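Local coordinates for putative P450-like enzyme (Streptomyces himastatinicus ATCC 53653, PDB 5Z9J), which binds heme b and probably works as a cytochrome P450 monooxygenase in the secondary metabolism of Streptomyces, at residues K101-V106 with A353-K358; P132-M137 with N237-T242; I109-L114 with V361-D366; A247-C252 with A272-S277. One frame throughout, in Å; residues are numbered along the deposited sequence.

Interaction 1: K101-V106 with A353-K358; sequences KMESRV and ARMESK. With HEM (protoporphyrin IX containing Fe), chain E.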
# COMPACT_ATOMS: atom_id res chain seq x y z
N LYS A 101 13.53 16.59 6.26
CA LYS A 101 13.17 17.40 5.12
C LYS A 101 11.76 17.04 4.66
O LYS A 101 10.96 17.94 4.35
CB LYS A 101 14.19 17.22 3.99
CG LYS A 101 13.81 17.80 2.63
CD LYS A 101 14.93 17.55 1.58
CE LYS A 101 14.50 17.94 0.17
NZ LYS A 101 15.53 17.59 -0.88
N MET A 102 11.42 15.75 4.66
CA MET A 102 10.07 15.36 4.25
C MET A 102 9.01 15.93 5.20
O MET A 102 8.04 16.54 4.74
CB MET A 102 9.95 13.84 4.16
CG MET A 102 10.38 13.24 2.83
SD MET A 102 9.88 14.26 1.41
CE MET A 102 11.34 15.29 1.14
N GLU A 103 9.21 15.78 6.50
CA GLU A 103 8.18 16.28 7.40
C GLU A 103 8.19 17.82 7.38
O GLU A 103 7.17 18.44 7.65
CB GLU A 103 8.36 15.76 8.83
CG GLU A 103 7.26 16.28 9.79
CD GLU A 103 7.43 15.83 11.25
OE1 GLU A 103 8.44 15.16 11.57
OE2 GLU A 103 6.55 16.15 12.08
N SER A 104 9.32 18.43 7.03
CA SER A 104 9.30 19.88 6.93
C SER A 104 8.44 20.30 5.75
O SER A 104 7.90 21.39 5.76
CB SER A 104 10.70 20.48 6.83
OG SER A 104 11.23 20.46 5.51
N ARG A 105 8.31 19.45 4.74
CA ARG A 105 7.62 19.86 3.51
C ARG A 105 6.13 19.52 3.44
O ARG A 105 5.38 20.16 2.67
CB ARG A 105 8.30 19.22 2.28
CG ARG A 105 9.73 19.64 2.03
CD ARG A 105 10.34 18.78 0.92
NE ARG A 105 10.75 19.51 -0.26
CZ ARG A 105 11.38 18.94 -1.29
NH1 ARG A 105 11.65 17.64 -1.27
NH2 ARG A 105 11.75 19.66 -2.35
N VAL A 106 5.72 18.52 4.23
CA VAL A 106 4.40 17.95 4.09
C VAL A 106 3.31 18.98 4.37
O VAL A 106 2.28 18.98 3.72
CB VAL A 106 4.24 16.69 4.98
CG1 VAL A 106 4.30 17.03 6.45
CG2 VAL A 106 2.95 15.94 4.64
N ALA A 353 4.28 7.22 5.99
CA ALA A 353 2.83 7.08 5.76
C ALA A 353 2.04 7.61 6.95
O ALA A 353 1.02 8.27 6.76
CB ALA A 353 2.47 5.63 5.44
N ARG A 354 2.49 7.27 8.15
CA ARG A 354 1.89 7.78 9.38
C ARG A 354 2.13 9.31 9.51
O ARG A 354 1.24 10.05 9.85
CB ARG A 354 2.49 7.05 10.55
CG ARG A 354 1.99 5.60 10.71
CD ARG A 354 2.87 4.82 11.68
NE ARG A 354 2.31 3.49 12.01
CZ ARG A 354 3.01 2.44 12.46
NH1 ARG A 354 4.32 2.53 12.60
NH2 ARG A 354 2.39 1.30 12.80
N MET A 355 3.30 9.78 9.15
CA MET A 355 3.55 11.24 9.29
C MET A 355 2.59 12.01 8.35
O MET A 355 1.93 12.93 8.76
CB MET A 355 5.02 11.57 8.98
CG MET A 355 5.37 13.05 9.12
SD MET A 355 5.28 13.70 7.52
CE MET A 355 6.68 12.91 6.76
N GLU A 356 2.46 11.55 7.13
CA GLU A 356 1.62 12.17 6.10
C GLU A 356 0.16 12.17 6.42
O GLU A 356 -0.54 13.15 6.24
CB GLU A 356 1.70 11.41 4.77
CG GLU A 356 2.95 11.50 4.04
CD GLU A 356 2.82 10.80 2.71
OE1 GLU A 356 2.79 11.55 1.72
OE2 GLU A 356 2.76 9.54 2.62
N SER A 357 -0.31 10.99 6.78
CA SER A 357 -1.71 10.81 7.08
C SER A 357 -2.11 11.64 8.30
O SER A 357 -3.13 12.31 8.28
CB SER A 357 -1.98 9.33 7.36
OG SER A 357 -1.79 8.64 6.16
N LYS A 358 -1.30 11.60 9.35
CA LYS A 358 -1.55 12.41 10.55
C LYS A 358 -1.62 13.90 10.21
O LYS A 358 -2.54 14.61 10.65
CB LYS A 358 -0.46 12.16 11.58
CG LYS A 358 -0.60 13.05 12.84
CD LYS A 358 0.52 12.75 13.86
CE LYS A 358 0.54 13.77 14.97
NZ LYS A 358 1.69 13.51 15.89
CHA HEM E . 5.55 -3.10 2.63
CHB HEM E . 1.13 -1.49 3.58
CHC HEM E . 2.71 3.01 2.77
CHD HEM E . 6.78 1.33 0.92
C1A HEM E . 4.22 -3.13 3.00
C2A HEM E . 3.40 -4.28 3.39
C3A HEM E . 2.18 -3.83 3.67
C4A HEM E . 2.18 -2.37 3.45
CMA HEM E . 0.98 -4.68 4.12
CAA HEM E . 3.87 -5.75 3.48
CBA HEM E . 3.92 -6.40 2.10
CGA HEM E . 4.09 -7.92 2.19
O1A HEM E . 4.00 -8.64 1.16
O2A HEM E . 4.35 -8.47 3.27
C1B HEM E . 1.19 -0.13 3.50
C2B HEM E . 0.15 0.76 3.93
C3B HEM E . 0.58 2.01 3.71
C4B HEM E . 1.91 1.92 3.12
CMB HEM E . -1.18 0.26 4.52
CAB HEM E . -0.10 3.35 3.96
CBB HEM E . -1.30 3.48 4.53
C1C HEM E . 3.97 2.97 2.22
C2C HEM E . 4.80 4.14 1.84
C3C HEM E . 5.92 3.65 1.33
C4C HEM E . 5.82 2.22 1.36
CMC HEM E . 4.38 5.61 2.06
CAC HEM E . 7.18 4.33 0.73
CBC HEM E . 7.38 5.64 0.69
C1D HEM E . 6.79 -0.00 1.17
C2D HEM E . 7.83 -0.89 0.73
C3D HEM E . 7.45 -2.25 1.28
C4D HEM E . 6.22 -2.08 2.00
CMD HEM E . 9.07 -0.55 -0.13
CAD HEM E . 8.21 -3.56 1.04
CBD HEM E . 9.21 -3.82 2.15
CGD HEM E . 9.77 -5.22 1.96
O1D HEM E . 9.22 -6.02 1.18
O2D HEM E . 10.78 -5.55 2.64
NA HEM E . 3.42 -2.01 3.06
NB HEM E . 2.26 0.61 3.00
NC HEM E . 4.64 1.86 1.88
ND HEM E . 5.87 -0.72 1.95
FE HEM E . 4.15 -0.05 2.58
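Met355 leaves its helix with CG anti to the backbone N (chi1 -179°) and then turns twice, at chi2 and chi3, which curls SD and CE against the flank of helix 101-106 between Glu103 and Val106. The two segments belong to helices 96-116 and 350-367, the D and L helices of the cytochrome P450 fold, and here they run almost parallel, crossing at -15° with 10.3 Å between the axes. Going out along the side chain, Met355 CG lies against Glu103 CG at 3.8 Å, the extended glutamate crossing over it with its aliphatic part while the carboxylate goes on beyond. Met355 SD then meets Val106 CG1 at 3.6 Å, the two side chains running antiparallel alongside one another. Met355 CE finishes over the helix backbone, 3.7 Å from Glu103 CA, and lies more loosely by Met102 CB. One turn further along, Val106 CG2 faces Glu356 CA at 4.3 Å. Glu356 is buried and also touches Met137 of helix 132-142, which brings a third helix into the packing. Polar bonds play no part between the segments. Around a quarter-turn of its surface, helix 353-358 also meets the heme: Ala353 CB touches HEM CAB at 3.7 Å, and the carbonyl O of Ala353 is gripped twice, by Ser357 OG at 2.9 Å and by Ser357 N, one donor on each side of the carbonyl plane.

Interaction 2: P132-M137 with N237-T242; sequences PLPLIM and NGHLTT. With HEM (protoporphyrin IX containing Fe), chain E.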
# COMPACT_ATOMS: atom_id res chain seq x y z
N PRO A 132 -3.17 13.05 -4.55
CA PRO A 132 -1.98 13.81 -4.90
C PRO A 132 -0.91 13.96 -3.83
O PRO A 132 0.29 14.04 -4.24
CB PRO A 132 -2.56 15.20 -5.22
CG PRO A 132 -3.93 14.98 -5.56
CD PRO A 132 -4.40 13.78 -4.89
N LEU A 133 -1.28 14.02 -2.55
CA LEU A 133 -0.32 14.30 -1.47
C LEU A 133 0.78 13.23 -1.34
O LEU A 133 1.97 13.57 -1.51
CB LEU A 133 -1.05 14.51 -0.12
CG LEU A 133 -0.11 14.58 1.09
CD1 LEU A 133 0.81 15.84 0.99
CD2 LEU A 133 -0.87 14.62 2.39
N PRO A 134 0.43 11.93 -1.15
CA PRO A 134 1.49 10.90 -1.06
C PRO A 134 2.26 10.73 -2.36
O PRO A 134 3.43 10.40 -2.32
CB PRO A 134 0.70 9.63 -0.76
CG PRO A 134 -0.70 9.93 -1.16
CD PRO A 134 -0.91 11.34 -0.97
N LEU A 135 1.62 10.98 -3.48
CA LEU A 135 2.32 10.95 -4.75
C LEU A 135 3.38 12.07 -4.79
O LEU A 135 4.52 11.85 -5.21
CB LEU A 135 1.35 11.10 -5.92
CG LEU A 135 2.18 11.10 -7.23
CD1 LEU A 135 3.00 9.80 -7.32
CD2 LEU A 135 1.37 11.32 -8.48
N ILE A 136 2.99 13.27 -4.41
CA ILE A 136 3.91 14.39 -4.40
C ILE A 136 5.10 14.16 -3.45
O ILE A 136 6.26 14.45 -3.80
CB ILE A 136 3.19 15.70 -4.05
CG1 ILE A 136 2.27 16.11 -5.20
CG2 ILE A 136 4.20 16.83 -3.82
CD1 ILE A 136 1.35 17.29 -4.86
N MET A 137 4.81 13.64 -2.26
CA MET A 137 5.82 13.37 -1.24
C MET A 137 6.87 12.40 -1.71
O MET A 137 8.05 12.56 -1.39
CB MET A 137 5.17 12.83 0.05
CG MET A 137 4.38 13.85 0.85
SD MET A 137 5.38 15.24 1.46
CE MET A 137 6.40 14.48 2.72
N ASN A 237 4.01 1.29 -3.84
CA ASN A 237 3.60 0.91 -2.48
C ASN A 237 3.15 2.02 -1.57
O ASN A 237 2.47 1.78 -0.54
CB ASN A 237 4.70 0.10 -1.78
CG ASN A 237 4.65 -1.39 -2.17
OD1 ASN A 237 4.12 -1.76 -3.24
ND2 ASN A 237 5.17 -2.26 -1.30
N GLY A 238 3.61 3.22 -1.91
CA GLY A 238 3.39 4.38 -1.09
C GLY A 238 2.36 5.37 -1.58
O GLY A 238 2.11 6.33 -0.89
N HIS A 239 1.78 5.16 -2.76
CA HIS A 239 0.86 6.15 -3.31
C HIS A 239 -0.60 5.93 -2.89
O HIS A 239 -1.09 6.57 -1.98
CB HIS A 239 0.96 6.14 -4.82
CG HIS A 239 0.09 7.15 -5.50
ND1 HIS A 239 -0.24 7.07 -6.83
CD2 HIS A 239 -0.53 8.26 -5.02
CE1 HIS A 239 -1.03 8.08 -7.15
NE2 HIS A 239 -1.22 8.81 -6.06
N LEU A 240 -1.25 4.98 -3.52
CA LEU A 240 -2.68 4.81 -3.36
C LEU A 240 -3.01 4.15 -2.01
O LEU A 240 -4.12 4.29 -1.51
CB LEU A 240 -3.27 3.97 -4.52
CG LEU A 240 -3.91 4.74 -5.69
CD1 LEU A 240 -3.08 5.90 -6.04
CD2 LEU A 240 -4.07 3.90 -6.94
N THR A 241 -2.05 3.46 -1.42
CA THR A 241 -2.22 2.91 -0.08
C THR A 241 -2.46 4.06 0.91
O THR A 241 -3.36 4.00 1.77
CB THR A 241 -0.99 2.08 0.38
OG1 THR A 241 0.21 2.83 0.23
CG2 THR A 241 -0.90 0.83 -0.47
N THR A 242 -1.62 5.09 0.77
CA THR A 242 -1.64 6.24 1.62
C THR A 242 -2.84 7.12 1.32
O THR A 242 -3.47 7.66 2.25
CB THR A 242 -0.38 7.07 1.50
OG1 THR A 242 0.78 6.26 1.76
CG2 THR A 242 -0.39 8.19 2.53
CHA HEM E . 5.55 -3.10 2.63
CHB HEM E . 1.13 -1.49 3.58
CHC HEM E . 2.71 3.01 2.77
CHD HEM E . 6.78 1.33 0.92
C1A HEM E . 4.22 -3.13 3.00
C2A HEM E . 3.40 -4.28 3.39
C3A HEM E . 2.18 -3.83 3.67
C4A HEM E . 2.18 -2.37 3.45
CMA HEM E . 0.98 -4.68 4.12
CAA HEM E . 3.87 -5.75 3.48
CBA HEM E . 3.92 -6.40 2.10
CGA HEM E . 4.09 -7.92 2.19
O1A HEM E . 4.00 -8.64 1.16
O2A HEM E . 4.35 -8.47 3.27
C1B HEM E . 1.19 -0.13 3.50
C2B HEM E . 0.15 0.76 3.93
C3B HEM E . 0.58 2.01 3.71
C4B HEM E . 1.91 1.92 3.12
CMB HEM E . -1.18 0.26 4.52
CAB HEM E . -0.10 3.35 3.96
CBB HEM E . -1.30 3.48 4.53
C1C HEM E . 3.97 2.97 2.22
C2C HEM E . 4.80 4.14 1.84
C3C HEM E . 5.92 3.65 1.33
C4C HEM E . 5.82 2.22 1.36
CMC HEM E . 4.38 5.61 2.06
CAC HEM E . 7.18 4.33 0.73
CBC HEM E . 7.38 5.64 0.69
C1D HEM E . 6.79 -0.00 1.17
C2D HEM E . 7.83 -0.89 0.73
C3D HEM E . 7.45 -2.25 1.28
C4D HEM E . 6.22 -2.08 2.00
CMD HEM E . 9.07 -0.55 -0.13
CAD HEM E . 8.21 -3.56 1.04
CBD HEM E . 9.21 -3.82 2.15
CGD HEM E . 9.77 -5.22 1.96
O1D HEM E . 9.22 -6.02 1.18
O2D HEM E . 10.78 -5.55 2.64
NA HEM E . 3.42 -2.01 3.06
NB HEM E . 2.26 0.61 3.00
NC HEM E . 4.64 1.86 1.88
ND HEM E . 5.87 -0.72 1.95
FE HEM E . 4.15 -0.05 2.58
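Leu135 lies over one face of the His239 imidazole, its CB 3.8 Å from the ring centroid and 29° off the normal, a CH-pi contact displaced toward NE2. Leu135 CD1 continues higher over the same face, and Leu240 CD1 covers the opposite one, so the ring is sandwiched between two leucines and its rotation limited. A trans chi1 (-179°) swings the His239 ring away from its backbone N into this slot. Pro134 CG stands at the ring's edge and touches His239 O at 3.5 Å. Pro134 and Thr242 pass side by side, pointing opposite ways, CB to CB at 3.6 Å. These residues join helix 132-142, the P450 E helix, to the break in the αI helix, where Asn237-Gly238 and Thr241-Thr242 meet the heme. Gly238 CA lies 3.3 Å from HEM C2C, where a CB would collide with the porphyrin. Thr241 OG1 spans the break to Asn237 O at 2.6 Å, and Thr242 OG1 does the same to Gly238 O at 3.0 Å, each from above the carbonyl plane. With an alanine in place of Thr242, Gly238 O would probably lose this hydroxyl and a gap open beside Pro134 CB, where CG2 packs. Carbon here meets an imidazole face and carbonyl oxygens without a polar bond; His239 NE2 bonds weakly to Ala131 O while buried ND1 has no partner, consistent with a neutral ring protonated at NE2.

Interaction 3: I109-L114 with V361-D366; sequences IIHELL and VEILLD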
# COMPACT_ATOMS: atom_id res chain seq x y z
N ILE A 109 2.88 21.24 1.43
CA ILE A 109 2.20 20.58 0.31
C ILE A 109 0.71 20.48 0.52
O ILE A 109 -0.08 20.73 -0.42
CB ILE A 109 2.73 19.15 0.08
CG1 ILE A 109 4.22 19.19 -0.23
CG2 ILE A 109 1.97 18.47 -1.04
CD1 ILE A 109 4.54 20.18 -1.37
N ILE A 110 0.35 20.14 1.75
CA ILE A 110 -1.04 20.00 2.13
C ILE A 110 -1.82 21.31 2.03
O ILE A 110 -2.90 21.34 1.44
CB ILE A 110 -1.15 19.49 3.57
CG1 ILE A 110 -0.76 18.03 3.62
CG2 ILE A 110 -2.57 19.66 4.10
CD1 ILE A 110 -0.52 17.52 5.03
N HIS A 111 -1.26 22.37 2.58
CA HIS A 111 -1.92 23.67 2.52
C HIS A 111 -2.07 24.13 1.10
O HIS A 111 -3.08 24.74 0.75
CB HIS A 111 -1.13 24.71 3.31
CG HIS A 111 -1.31 24.59 4.78
ND1 HIS A 111 -2.53 24.80 5.39
CD2 HIS A 111 -0.45 24.25 5.77
CE1 HIS A 111 -2.41 24.61 6.70
NE2 HIS A 111 -1.15 24.27 6.95
N GLU A 112 -1.08 23.81 0.29
CA GLU A 112 -1.07 24.13 -1.14
C GLU A 112 -2.16 23.39 -1.89
O GLU A 112 -2.85 23.95 -2.73
CB GLU A 112 0.29 23.77 -1.70
CG GLU A 112 0.75 24.59 -2.84
CD GLU A 112 2.14 24.15 -3.29
OE1 GLU A 112 3.07 24.17 -2.45
OE2 GLU A 112 2.29 23.77 -4.47
N LEU A 113 -2.35 22.12 -1.56
CA LEU A 113 -3.44 21.36 -2.13
C LEU A 113 -4.80 21.96 -1.75
O LEU A 113 -5.68 22.10 -2.60
CB LEU A 113 -3.34 19.90 -1.69
CG LEU A 113 -2.23 19.11 -2.39
CD1 LEU A 113 -2.10 17.73 -1.78
CD2 LEU A 113 -2.52 19.01 -3.88
N LEU A 114 -4.98 22.29 -0.47
CA LEU A 114 -6.29 22.75 -0.06
C LEU A 114 -6.56 24.16 -0.59
O LEU A 114 -7.69 24.51 -0.94
CB LEU A 114 -6.42 22.72 1.46
CG LEU A 114 -6.39 21.25 1.87
CD1 LEU A 114 -6.38 21.03 3.40
CD2 LEU A 114 -7.49 20.42 1.16
N VAL A 361 -4.92 14.48 8.10
CA VAL A 361 -6.15 14.47 8.86
C VAL A 361 -6.29 15.69 9.76
O VAL A 361 -7.35 16.31 9.82
CB VAL A 361 -6.25 13.22 9.71
CG1 VAL A 361 -7.44 13.33 10.69
CG2 VAL A 361 -6.41 12.00 8.79
N GLU A 362 -5.20 16.01 10.47
CA GLU A 362 -5.18 17.14 11.37
C GLU A 362 -5.52 18.42 10.62
O GLU A 362 -6.31 19.22 11.09
CB GLU A 362 -3.81 17.28 12.04
CG GLU A 362 -3.60 16.27 13.14
CD GLU A 362 -2.22 16.36 13.73
OE1 GLU A 362 -1.29 16.98 13.11
OE2 GLU A 362 -2.04 15.82 14.84
N ILE A 363 -4.87 18.62 9.47
CA ILE A 363 -5.11 19.84 8.77
C ILE A 363 -6.52 19.87 8.14
O ILE A 363 -7.16 20.92 8.14
CB ILE A 363 -4.01 20.11 7.72
CG1 ILE A 363 -2.75 20.53 8.47
CG2 ILE A 363 -4.43 21.24 6.78
CD1 ILE A 363 -1.52 20.73 7.57
N LEU A 364 -7.04 18.73 7.67
CA LEU A 364 -8.43 18.68 7.21
C LEU A 364 -9.37 19.04 8.35
O LEU A 364 -10.36 19.76 8.14
CB LEU A 364 -8.80 17.29 6.61
CG LEU A 364 -8.29 17.10 5.15
CD1 LEU A 364 -8.58 15.69 4.61
CD2 LEU A 364 -8.94 18.14 4.25
N LEU A 365 -9.10 18.55 9.55
CA LEU A 365 -9.98 18.86 10.70
C LEU A 365 -10.04 20.34 11.11
O LEU A 365 -11.08 20.82 11.60
CB LEU A 365 -9.55 18.05 11.90
CG LEU A 365 -9.80 16.54 11.86
CD1 LEU A 365 -9.31 15.93 13.13
CD2 LEU A 365 -11.28 16.25 11.65
N ASP A 366 -8.91 21.03 10.94
CA ASP A 366 -8.73 22.41 11.36
C ASP A 366 -9.19 23.41 10.30
O ASP A 366 -9.81 24.41 10.64
CB ASP A 366 -7.29 22.65 11.77
CG ASP A 366 -6.96 22.05 13.13
OD1 ASP A 366 -7.92 21.81 13.96
OD2 ASP A 366 -5.76 21.78 13.36
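Ile363 is the side chain that fills the space between helices 109-114 and 361-366, and it starts touching at once: its CB is already 3.9 Å from Ile110 CG2. The branch then splits the work. Ile363 CG2, anti to the backbone N, presses on Ile110 CG2 at 3.6 Å and turns its other flank to Leu114 CD1 at 3.9 Å, with His111 CE1 just as near. On the longer arm, CG1 serves as a spacer (chi2 175°) that carries Ile363 CD1 outward, where it meets His111 NE2 at 3.6 Å and again brushes Ile110 CG2. The approach to the imidazole is oblique, and the two side chains cross at about a right angle. These are the D and L helices of the P450 fold, one full turn or more beyond the residues that pack nearer the heme; here the axes stand 10.7 Å apart at their closest and cross at -42°. Deeper in, Leu114 CD1 reaches Leu364 CD2 at 4.0 Å, again with the side chains nearly perpendicular, so leucine methyls close the floor below Ile363. Phe129 of helix 125-130 lies against Ile110, Leu114 and Leu364, covering this inner side. Leu133 of helix 132-142 presses on Ile110 as well. Toward the surface, the polar end of His111 is turned elsewhere: its ND1 is hydrogen-bonded to Arg367 NH1, leaving the NE2 side of the ring against the isoleucine methyl.

Interaction 4: A247-C252 with A272-S277; sequences ANTMLC and ALLEES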
# COMPACT_ATOMS: atom_id res chain seq x y z
N ALA A 247 -8.27 8.92 2.99
CA ALA A 247 -9.66 9.04 2.62
C ALA A 247 -10.57 8.08 3.47
O ALA A 247 -11.61 8.49 3.93
CB ALA A 247 -9.81 8.79 1.17
N ASN A 248 -10.13 6.85 3.68
CA ASN A 248 -10.91 5.91 4.55
C ASN A 248 -11.15 6.51 5.88
O ASN A 248 -12.26 6.40 6.46
CB ASN A 248 -10.16 4.61 4.77
CG ASN A 248 -10.01 3.80 3.54
OD1 ASN A 248 -10.66 4.04 2.53
ND2 ASN A 248 -9.12 2.84 3.60
N THR A 249 -10.10 7.16 6.40
CA THR A 249 -10.16 7.74 7.73
C THR A 249 -11.22 8.86 7.82
O THR A 249 -12.08 8.85 8.74
CB THR A 249 -8.79 8.23 8.23
OG1 THR A 249 -7.84 7.14 8.30
CG2 THR A 249 -8.94 8.89 9.58
N MET A 250 -11.23 9.77 6.86
CA MET A 250 -12.25 10.79 6.82
C MET A 250 -13.64 10.19 6.60
O MET A 250 -14.61 10.71 7.14
CB MET A 250 -11.98 11.81 5.71
CG MET A 250 -10.60 12.45 5.81
SD MET A 250 -10.13 13.08 7.45
CE MET A 250 -11.36 14.35 7.72
N LEU A 251 -13.75 9.13 5.80
CA LEU A 251 -15.04 8.45 5.59
C LEU A 251 -15.57 7.83 6.88
O LEU A 251 -16.77 7.89 7.16
CB LEU A 251 -14.91 7.37 4.55
CG LEU A 251 -16.12 6.45 4.45
CD1 LEU A 251 -17.33 7.20 3.89
CD2 LEU A 251 -15.84 5.21 3.60
N CYS A 252 -14.67 7.20 7.62
CA CYS A 252 -15.04 6.57 8.90
C CYS A 252 -15.46 7.58 10.02
O CYS A 252 -16.37 7.32 10.83
CB CYS A 252 -13.87 5.67 9.34
SG CYS A 252 -13.75 4.16 8.36
N ALA A 272 -3.68 6.94 16.92
CA ALA A 272 -4.40 5.70 17.17
C ALA A 272 -5.61 5.56 16.22
O ALA A 272 -6.06 4.44 15.90
CB ALA A 272 -4.85 5.65 18.63
N LEU A 273 -6.17 6.70 15.81
CA LEU A 273 -7.25 6.72 14.81
C LEU A 273 -6.77 6.16 13.47
O LEU A 273 -7.45 5.36 12.81
CB LEU A 273 -7.77 8.16 14.65
CG LEU A 273 -8.62 8.52 13.43
CD1 LEU A 273 -9.95 7.75 13.32
CD2 LEU A 273 -8.87 10.01 13.41
N LEU A 274 -5.61 6.61 13.04
CA LEU A 274 -5.03 6.10 11.80
C LEU A 274 -4.74 4.58 11.85
O LEU A 274 -5.01 3.85 10.89
CB LEU A 274 -3.74 6.84 11.52
CG LEU A 274 -4.03 8.31 11.21
CD1 LEU A 274 -2.75 9.15 11.12
CD2 LEU A 274 -4.70 8.24 9.88
N GLU A 275 -4.22 4.12 12.97
CA GLU A 275 -3.93 2.69 13.10
C GLU A 275 -5.23 1.91 13.04
O GLU A 275 -5.28 0.85 12.43
CB GLU A 275 -3.23 2.38 14.42
CG GLU A 275 -1.86 2.96 14.63
CD GLU A 275 -0.86 2.53 13.59
OE1 GLU A 275 -0.74 1.30 13.35
OE2 GLU A 275 -0.19 3.40 13.00
N GLU A 276 -6.29 2.45 13.66
CA GLU A 276 -7.58 1.75 13.68
C GLU A 276 -8.23 1.82 12.30
O GLU A 276 -8.95 0.93 11.89
CB GLU A 276 -8.50 2.32 14.77
CG GLU A 276 -9.93 1.81 14.81
CD GLU A 276 -10.03 0.37 15.33
OE1 GLU A 276 -9.04 -0.41 15.25
OE2 GLU A 276 -11.06 0.08 15.97
N SER A 277 -7.95 2.91 11.57
CA SER A 277 -8.41 3.04 10.21
C SER A 277 -7.80 1.88 9.38
O SER A 277 -8.43 1.35 8.47
CB SER A 277 -7.99 4.41 9.60
OG SER A 277 -8.74 4.63 8.43
O HOH W 1 -7.54 2.93 6.05
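This is a near-perpendicular packing of two buried helices, the C-terminal half of the αI helix (240-255) over the K helix (270-280), with a hydroxyl pair at the crossing. The axes come within 9.6 Å at an angle of 100°, and the backbones are close enough there that Thr249 CA and Ser277 CA lie 5.6 Å apart. Thr249 carries the contact with both its branches. Its OG1 is anti to the carbonyl carbon (chi1 -61°) and meets Ser277 OG at 2.7 Å, while it is also hydrogen-bonded to Leu245 O in the preceding turn of its own helix. Thr249 CG2 points into the fork of Leu273, 3.9 Å from Leu273 CG and almost as near to both methyls. Leu274 CD2 closes on Thr249 OG1 from the K helix at 3.7 Å. Beside the pair, a water accepts from Asn248 ND2 at 2.9 Å and bonds to Ser277 OG at 3.2 Å; Asn248 OD1 is taken by Val390 N. A valine in place of Thr249 would keep a methyl in the leucine fork but would probably leave Ser277 OG without its hydroxyl mate and Leu245 O without that bond. One residue before Ser277 on the K helix, Glu276 forms salt bridges with Arg279 and Arg332, the Glu-Arg-Arg triad built on the ExxR motif of the P450 K helix.

In the fold
All four contacts are buried, but they differ in what they hold. Interactions 1 and 3 tie the same pair of helices, 96-116 and 350-367, at successive places: the axes are nearly parallel where the heme is close and more steeply crossed further out, where the partly exposed His111 takes part. Interaction 2 adds helix 132-142 and the broken αI helix, and meets interaction 1 through Glu356, which touches Pro134, Met137 and Thr242; both touch the heme. Interaction 4 shares helix 240-255 with interaction 2 but faces helix 270-280, and reaches interaction 1 through the Arg354-Glu275 salt bridge. Interactions 1 and 3 are mainly aliphatic; interaction 2 adds a CH-pi contact, interaction 4 a hydroxyl pair and a water.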